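Local atomic coordinates of apoptosis regulator Bcl-2 homolog (Canarypox virus, PDB entry 5WOS), a protein that inhibits host-cell apoptosis and binds proapoptotic BAK1, BAX and other BH3-containing proteins, probably preventing activation of BAK1 and BAX. Residues Thr18-Ile23 / Met121-Thr126. Sequence-based numbering, arbitrary orientation.
Sequences TILNII and MPDIIT
T126 projects from helix 121-138 into a hollow on helix 14-32 bounded by I19, L20 and I23, and its two branches fill different parts of it. The methyl T126 CG2, anti to the backbone N (OG1 at chi1 -50°), passes alongside I19 and meets I19 CG2 at 3.7 Å. The hydroxyl lies toward the other rim, where T126 OG1 faces I23 CD1 at 3.4 Å. A polar atom among methyls needs a partner, and here it turns back on its own helix: T126 OG1 donates to P122 O at 2.5 Å, with the donor above the carbonyl plane. T126 N reaches the same oxygen from the opposite face, so two donors grip it.

The packing is reciprocal. L20 extends its isobutyl group over the first turn of the partner helix, into the dip between P122, D123 and T126; its CD1 rests on P122 CB at 3.7 Å. Both L20 methyls also border D123, with L20 CD2 3.6 Å from D123 OD1, and that carboxylate oxygen is itself hydrogen-bonded to Y16 OH. On the other flank I23 wedges between P122 and I125. I23 CG2 meets I125 CD1 at 3.6 Å, a methyl delivered there because I125 takes the unusual chi1 of 75°.

F27, one turn beyond I23, continues this surface against P122 and I125. Since Y16 also touches T126, the residues around that threonine are spaced i, i+3, i+4, i+7: a single knob meeting a four-residue hollow, not the repeating array of a coiled coil. The segment axes approach to 9.4 Å at 137° between their N-to-C directions, an oblique, broadly antiparallel crossing that joins the N-terminal helix 14-32 to helix 121-138 in the buried interior of the all-helical Bcl-2 fold.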
loop_
_atom_site.group_PDB
_atom_site.type_symbol
_atom_site.label_atom_id
_atom_site.label_comp_id
_atom_site.label_asym_id
_atom_site.label_seq_id
_atom_site.Cartn_x
_atom_site.Cartn_y
_atom_site.Cartn_z
ATOM N N THR A 18 -5.733 12.825 2.380
ATOM C CA THR A 18 -5.152 12.424 3.658
ATOM C C THR A 18 -4.383 11.114 3.512
ATOM O O THR A 18 -3.284 10.963 4.056
ATOM C CB THR A 18 -6.245 12.291 4.727
ATOM O OG1 THR A 18 -6.937 13.539 4.875
ATOM C CG2 THR A 18 -5.637 11.913 6.080
ATOM N N ILE A 19 -4.944 10.154 2.778
ATOM C CA ILE A 19 -4.254 8.888 2.550
ATOM C C ILE A 19 -3.143 9.059 1.519
ATOM O O ILE A 19 -2.024 8.575 1.707
ATOM C CB ILE A 19 -5.265 7.804 2.127
ATOM C CG1 ILE A 19 -6.046 7.313 3.349
ATOM C CG2 ILE A 19 -4.573 6.632 1.419
ATOM C CD1 ILE A 19 -7.493 7.663 3.304
ATOM N N LEU A 20 -3.435 9.755 0.418
ATOM C CA LEU A 20 -2.464 9.883 -0.666
ATOM C C LEU A 20 -1.171 10.532 -0.188
ATOM O O LEU A 20 -0.079 10.115 -0.585
ATOM C CB LEU A 20 -3.078 10.683 -1.816
ATOM C CG LEU A 20 -2.173 10.995 -3.014
ATOM C CD1 LEU A 20 -1.876 9.747 -3.833
ATOM C CD2 LEU A 20 -2.819 12.058 -3.877
ATOM N N ASN A 21 -1.270 11.561 0.656
ATOM C CA ASN A 21 -0.067 12.250 1.118
ATOM C C ASN A 21 0.931 11.277 1.738
ATOM O O ASN A 21 2.142 11.391 1.514
ATOM C CB ASN A 21 -0.433 13.343 2.122
ATOM C CG ASN A 21 0.784 14.051 2.679
ATOM O OD1 ASN A 21 1.181 13.829 3.825
ATOM N ND2 ASN A 21 1.395 14.900 1.861
ATOM N N ILE A 22 0.443 10.311 2.516
ATOM C CA ILE A 22 1.335 9.364 3.179
ATOM C C ILE A 22 1.853 8.321 2.198
ATOM O O ILE A 22 3.047 7.996 2.192
ATOM C CB ILE A 22 0.605 8.723 4.371
ATOM C CG1 ILE A 22 0.669 9.664 5.573
ATOM C CG2 ILE A 22 1.200 7.363 4.729
ATOM C CD1 ILE A 22 -0.426 9.427 6.555
ATOM N N ILE A 23 0.971 7.770 1.362
ATOM C CA ILE A 23 1.402 6.775 0.387
ATOM C C ILE A 23 2.383 7.392 -0.600
ATOM O O ILE A 23 3.407 6.789 -0.941
ATOM C CB ILE A 23 0.182 6.174 -0.335
ATOM C CG1 ILE A 23 -0.762 5.509 0.671
ATOM C CG2 ILE A 23 0.637 5.171 -1.392
ATOM C CD1 ILE A 23 -2.040 4.992 0.060
ATOM N N MET A 121 1.356 5.099 -9.398
ATOM C CA MET A 121 1.074 4.078 -8.394
ATOM C C MET A 121 0.409 4.623 -7.137
ATOM O O MET A 121 -0.543 3.988 -6.653
ATOM C CB MET A 121 2.371 3.346 -8.025
ATOM C CG MET A 121 2.836 2.328 -9.058
ATOM S SD MET A 121 1.627 1.032 -9.411
ATOM C CE MET A 121 1.507 0.223 -7.816
ATOM N N PRO A 122 0.840 5.749 -6.561
ATOM C CA PRO A 122 0.143 6.250 -5.363
ATOM C C PRO A 122 -1.341 6.477 -5.593
ATOM O O PRO A 122 -2.170 6.040 -4.783
ATOM C CB PRO A 122 0.889 7.553 -5.052
ATOM C CG PRO A 122 2.241 7.376 -5.668
ATOM C CD PRO A 122 2.011 6.573 -6.909
ATOM N N ASP A 123 -1.700 7.149 -6.686
ATOM C CA ASP A 123 -3.109 7.389 -6.974
ATOM C C ASP A 123 -3.842 6.089 -7.273
ATOM O O ASP A 123 -5.009 5.929 -6.896
ATOM C CB ASP A 123 -3.237 8.361 -8.143
ATOM C CG ASP A 123 -2.895 9.787 -7.760
ATOM O OD1 ASP A 123 -3.627 10.382 -6.940
ATOM O OD2 ASP A 123 -1.886 10.310 -8.274
ATOM N N ILE A 124 -3.172 5.142 -7.933
ATOM C CA ILE A 124 -3.838 3.910 -8.350
ATOM C C ILE A 124 -4.266 3.087 -7.140
ATOM O O ILE A 124 -5.385 2.556 -7.104
ATOM C CB ILE A 124 -2.930 3.100 -9.294
ATOM C CG1 ILE A 124 -2.741 3.852 -10.615
ATOM C CG2 ILE A 124 -3.524 1.712 -9.559
ATOM C CD1 ILE A 124 -1.739 3.215 -11.559
ATOM N N ILE A 125 -3.394 2.947 -6.140
ATOM C CA ILE A 125 -3.781 2.155 -4.977
ATOM C C ILE A 125 -4.694 2.962 -4.063
ATOM O O ILE A 125 -5.671 2.430 -3.526
ATOM C CB ILE A 125 -2.548 1.605 -4.228
ATOM C CG1 ILE A 125 -1.831 2.678 -3.408
ATOM C CG2 ILE A 125 -1.570 0.956 -5.205
ATOM C CD1 ILE A 125 -0.854 2.080 -2.424
ATOM N N THR A 126 -4.422 4.259 -3.898
ATOM C CA THR A 126 -5.326 5.102 -3.122
ATOM C C THR A 126 -6.730 5.076 -3.713
ATOM O O THR A 126 -7.724 5.028 -2.977
ATOM C CB THR A 126 -4.800 6.537 -3.065
ATOM O OG1 THR A 126 -3.425 6.536 -2.667
ATOM C CG2 THR A 126 -5.601 7.363 -2.066
#